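Local coordinates for hypothetical protein SpyM3_0169 (Streptococcus pyogenes, PDB 1PG6) that is of unknown function but belongs to the AIM24 mitochondrial-biogenesis family of the cupin clan and binds calcium ions in the crystal, at residues Lys167-Ile178 with Val211-Ile222. Sequence-based numbering, arbitrary orientation.
Sequences KKITLDGGTMTI and VNTFRGHGEIYI
Lys167 pairs with Ile222 at one end of an antiparallel ladder that folds over a corner, so that two bent segments join two sheets that pack face to face, consistent with the beta sandwich of the cupin clan. Strand 166-171 edges one sheet beside 219-223; beyond the turn, 174-179 edges the other beside 211-215. Lys168, with CG anti to the backbone N (chi1 178°), runs extended alongside Tyr221, and Lys168 CE lies 3.6 Å from Tyr221 OH. The CD1 of Ile169 meets the CD1 of Ile222 on the inner side, at 3.9 Å. Thr170 OG1 reaches Glu219 OE2 through one water, while Glu219 OE1 is salt-bridged to Lys111. Leu171 CD1 bridges the two sheets, touching both Phe214 CB and Ile220 CD1. At the corner the register slips by one, a beta bulge, and Gly173 CA makes a CH-pi contact over the His217 ring face, 3.6 Å from its centroid. Thr175 OG1 and the backbone N of Met176, a selenomethionine, both donate to Phe214 O. On the outer side, Thr177 OG1 is hydrogen-bonded at 2.8 Å to Thr213 OG1, which is also hydrogen-bonded to His195 NE2. Ile178 CD1 reaches across the sandwich to Ile220 CG2 (4.0 Å) and Ile222 CG2 (3.8 Å).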
loop_
_atom_site.group_PDB
_atom_site.type_symbol
_atom_site.label_atom_id
_atom_site.label_comp_id
_atom_site.label_asym_id
_atom_site.label_seq_id
_atom_site.Cartn_x
_atom_site.Cartn_y
_atom_site.Cartn_z
ATOM N N LYS A 167 -2.526 5.099 -13.641
ATOM C CA LYS A 167 -1.838 5.882 -14.659
ATOM C C LYS A 167 -0.448 6.176 -14.114
ATOM O O LYS A 167 -0.294 6.559 -12.956
ATOM C CB LYS A 167 -2.574 7.196 -14.933
ATOM C CG LYS A 167 -1.893 8.070 -15.975
ATOM C CD LYS A 167 -2.695 9.328 -16.251
ATOM C CE LYS A 167 -2.022 10.187 -17.308
ATOM N NZ LYS A 167 -0.681 10.658 -16.862
ATOM N N LYS A 168 0.566 5.976 -14.947
ATOM C CA LYS A 168 1.943 6.228 -14.547
ATOM C C LYS A 168 2.383 7.582 -15.085
ATOM O O LYS A 168 2.278 7.849 -16.283
ATOM C CB LYS A 168 2.854 5.128 -15.095
ATOM C CG LYS A 168 4.332 5.312 -14.789
ATOM C CD LYS A 168 5.160 4.250 -15.499
ATOM C CE LYS A 168 6.647 4.428 -15.239
ATOM N NZ LYS A 168 7.459 3.418 -15.977
ATOM N N ILE A 169 2.871 8.435 -14.192
ATOM C CA ILE A 169 3.331 9.768 -14.564
ATOM C C ILE A 169 4.812 9.879 -14.231
ATOM O O ILE A 169 5.247 9.451 -13.165
ATOM C CB ILE A 169 2.564 10.866 -13.787
ATOM C CG1 ILE A 169 1.065 10.755 -14.078
ATOM C CG2 ILE A 169 3.078 12.249 -14.181
ATOM C CD1 ILE A 169 0.218 11.756 -13.326
ATOM N N THR A 170 5.581 10.456 -15.145
ATOM C CA THR A 170 7.010 10.612 -14.929
ATOM C C THR A 170 7.387 12.080 -14.806
ATOM O O THR A 170 7.076 12.882 -15.685
ATOM C CB THR A 170 7.819 9.988 -16.090
ATOM O OG1 THR A 170 7.559 8.580 -16.151
ATOM C CG2 THR A 170 9.310 10.211 -15.884
ATOM N N LEU A 171 8.032 12.431 -13.698
ATOM C CA LEU A 171 8.488 13.798 -13.480
ATOM C C LEU A 171 9.965 13.830 -13.846
ATOM O O LEU A 171 10.721 12.940 -13.460
ATOM C CB LEU A 171 8.310 14.217 -12.016
ATOM C CG LEU A 171 7.009 14.930 -11.636
ATOM C CD1 LEU A 171 7.038 15.296 -10.156
ATOM C CD2 LEU A 171 6.857 16.190 -12.475
ATOM N N ASP A 172 10.373 14.850 -14.595
ATOM C CA ASP A 172 11.765 14.963 -15.016
ATOM C C ASP A 172 12.475 16.159 -14.389
ATOM O O ASP A 172 13.337 16.779 -15.014
ATOM C CB ASP A 172 11.841 15.051 -16.544
ATOM C CG ASP A 172 13.247 14.844 -17.068
ATOM O OD1 ASP A 172 13.904 13.877 -16.626
ATOM O OD2 ASP A 172 13.693 15.640 -17.922
ATOM N N GLY A 173 12.117 16.474 -13.148
ATOM C CA GLY A 173 12.745 17.586 -12.459
ATOM C C GLY A 173 11.780 18.675 -12.038
ATOM O O GLY A 173 12.093 19.485 -11.165
ATOM N N GLY A 174 10.605 18.691 -12.658
ATOM C CA GLY A 174 9.610 19.699 -12.344
ATOM C C GLY A 174 8.777 19.390 -11.115
ATOM O O GLY A 174 9.165 18.584 -10.270
ATOM N N THR A 175 7.621 20.033 -11.016
ATOM C CA THR A 175 6.739 19.826 -9.878
ATOM C C THR A 175 5.311 19.537 -10.321
ATOM O O THR A 175 4.899 19.902 -11.421
ATOM C CB THR A 175 6.732 21.063 -8.957
ATOM O OG1 THR A 175 5.926 20.798 -7.801
ATOM C CG2 THR A 175 6.168 22.265 -9.694
HETATM N N MSE A 176 4.556 18.882 -9.449
HETATM C CA MSE A 176 3.176 18.543 -9.751
HETATM C C MSE A 176 2.430 18.290 -8.450
HETATM O O MSE A 176 2.956 17.652 -7.539
HETATM C CB MSE A 176 3.132 17.299 -10.636
HETATM C CG MSE A 176 1.754 16.944 -11.152
HETATM SE SE MSE A 176 1.819 15.432 -12.350
HETATM C CE MSE A 176 2.253 16.366 -13.986
ATOM N N THR A 177 1.207 18.800 -8.367
ATOM C CA THR A 177 0.389 18.632 -7.173
ATOM C C THR A 177 -0.875 17.854 -7.524
ATOM O O THR A 177 -1.610 18.213 -8.444
ATOM C CB THR A 177 0.024 20.000 -6.569
ATOM O OG1 THR A 177 1.227 20.661 -6.150
ATOM C CG2 THR A 177 -0.900 19.828 -5.371
ATOM N N ILE A 178 -1.117 16.788 -6.771
ATOM C CA ILE A 178 -2.260 15.914 -7.007
ATOM C C ILE A 178 -3.028 15.600 -5.728
ATOM O O ILE A 178 -2.438 15.456 -4.662
ATOM C CB ILE A 178 -1.777 14.567 -7.587
ATOM C CG1 ILE A 178 -0.855 14.810 -8.783
ATOM C CG2 ILE A 178 -2.969 13.715 -8.005
ATOM C CD1 ILE A 178 -0.118 13.578 -9.217
ATOM N N VAL A 211 -3.588 17.536 -0.519
ATOM C CA VAL A 211 -2.953 17.267 -1.799
ATOM C C VAL A 211 -1.511 16.858 -1.535
ATOM O O VAL A 211 -0.982 17.076 -0.442
ATOM C CB VAL A 211 -2.958 18.510 -2.713
ATOM C CG1 VAL A 211 -4.386 18.955 -2.977
ATOM C CG2 VAL A 211 -2.158 19.635 -2.075
ATOM N N ASN A 212 -0.885 16.253 -2.535
ATOM C CA ASN A 212 0.501 15.826 -2.426
ATOM C C ASN A 212 1.268 16.588 -3.501
ATOM O O ASN A 212 0.954 16.484 -4.687
ATOM C CB ASN A 212 0.612 14.315 -2.675
ATOM C CG ASN A 212 1.909 13.726 -2.144
ATOM O OD1 ASN A 212 2.948 14.388 -2.132
ATOM N ND2 ASN A 212 1.857 12.469 -1.716
ATOM N N THR A 213 2.251 17.384 -3.087
ATOM C CA THR A 213 3.058 18.134 -4.040
ATOM C C THR A 213 4.397 17.423 -4.212
ATOM O O THR A 213 5.144 17.237 -3.248
ATOM C CB THR A 213 3.307 19.584 -3.566
ATOM O OG1 THR A 213 2.065 20.299 -3.551
ATOM C CG2 THR A 213 4.280 20.291 -4.504
ATOM N N PHE A 214 4.682 17.016 -5.447
ATOM C CA PHE A 214 5.910 16.305 -5.794
ATOM C C PHE A 214 6.892 17.207 -6.527
ATOM O O PHE A 214 6.493 18.052 -7.327
ATOM C CB PHE A 214 5.588 15.116 -6.703
ATOM C CG PHE A 214 4.599 14.158 -6.118
ATOM C CD1 PHE A 214 4.999 13.211 -5.183
ATOM C CD2 PHE A 214 3.263 14.207 -6.495
ATOM C CE1 PHE A 214 4.079 12.322 -4.627
ATOM C CE2 PHE A 214 2.336 13.325 -5.948
ATOM C CZ PHE A 214 2.745 12.379 -5.012
ATOM N N ARG A 215 8.179 17.014 -6.256
ATOM C CA ARG A 215 9.228 17.793 -6.908
ATOM C C ARG A 215 10.446 16.907 -7.152
ATOM O O ARG A 215 10.862 16.165 -6.264
ATOM C CB ARG A 215 9.635 18.979 -6.025
ATOM C CG ARG A 215 8.480 19.856 -5.581
ATOM C CD ARG A 215 8.953 21.010 -4.710
ATOM N NE ARG A 215 7.846 21.886 -4.336
ATOM C CZ ARG A 215 7.993 23.077 -3.765
ATOM N NH1 ARG A 215 9.206 23.548 -3.498
ATOM N NH2 ARG A 215 6.922 23.799 -3.463
ATOM N N GLY A 216 11.008 16.976 -8.356
ATOM C CA GLY A 216 12.187 16.180 -8.659
ATOM C C GLY A 216 12.044 15.200 -9.808
ATOM O O GLY A 216 11.269 15.420 -10.738
ATOM N N HIS A 217 12.809 14.114 -9.739
ATOM C CA HIS A 217 12.789 13.079 -10.764
ATOM C C HIS A 217 12.258 11.773 -10.189
ATOM O O HIS A 217 12.683 11.337 -9.119
ATOM C CB HIS A 217 14.197 12.835 -11.315
ATOM C CG HIS A 217 14.808 14.030 -11.973
ATOM N ND1 HIS A 217 15.243 15.131 -11.266
ATOM C CD2 HIS A 217 15.056 14.298 -13.276
ATOM C CE1 HIS A 217 15.733 16.024 -12.105
ATOM N NE2 HIS A 217 15.632 15.544 -13.332
ATOM N N GLY A 218 11.339 11.141 -10.911
ATOM C CA GLY A 218 10.776 9.887 -10.445
ATOM C C GLY A 218 9.394 9.614 -11.008
ATOM O O GLY A 218 8.861 10.412 -11.780
ATOM N N GLU A 219 8.813 8.481 -10.628
ATOM C CA GLU A 219 7.482 8.122 -11.111
ATOM C C GLU A 219 6.409 8.316 -10.049
ATOM O O GLU A 219 6.658 8.179 -8.853
ATOM C CB GLU A 219 7.457 6.666 -11.590
ATOM C CG GLU A 219 8.328 6.375 -12.803
ATOM C CD GLU A 219 9.808 6.503 -12.510
ATOM O OE1 GLU A 219 10.280 5.843 -11.557
ATOM O OE2 GLU A 219 10.496 7.254 -13.238
ATOM N N ILE A 220 5.209 8.649 -10.508
ATOM C CA ILE A 220 4.067 8.843 -9.628
ATOM C C ILE A 220 2.956 7.973 -10.200
ATOM O O ILE A 220 2.616 8.102 -11.372
ATOM C CB ILE A 220 3.584 10.308 -9.639
ATOM C CG1 ILE A 220 4.686 11.227 -9.106
ATOM C CG2 ILE A 220 2.324 10.446 -8.801
ATOM C CD1 ILE A 220 4.434 12.689 -9.392
ATOM N N TYR A 221 2.411 7.071 -9.390
ATOM C CA TYR A 221 1.321 6.218 -9.849
ATOM C C TYR A 221 0.040 6.742 -9.246
ATOM O O TYR A 221 -0.094 6.824 -8.026
ATOM C CB TYR A 221 1.549 4.766 -9.421
ATOM C CG TYR A 221 2.715 4.134 -10.127
ATOM C CD1 TYR A 221 2.545 3.474 -11.347
ATOM C CD2 TYR A 221 4.006 4.256 -9.616
ATOM C CE1 TYR A 221 3.638 2.955 -12.042
ATOM C CE2 TYR A 221 5.102 3.740 -10.307
ATOM C CZ TYR A 221 4.913 3.098 -11.509
ATOM O OH TYR A 221 6.012 2.614 -12.191
ATOM N N ILE A 222 -0.893 7.134 -10.097
ATOM C CA ILE A 222 -2.159 7.634 -9.593
ATOM C C ILE A 222 -3.268 6.667 -9.964
ATOM O O ILE A 222 -3.103 5.831 -10.855
ATOM C CB ILE A 222 -2.498 9.026 -10.156
ATOM C CG1 ILE A 222 -2.638 8.959 -11.675
ATOM C CG2 ILE A 222 -1.413 10.020 -9.766
ATOM C CD1 ILE A 222 -3.220 10.217 -12.285
HETATM O O HOH W 1 9.940 6.807 -15.846
#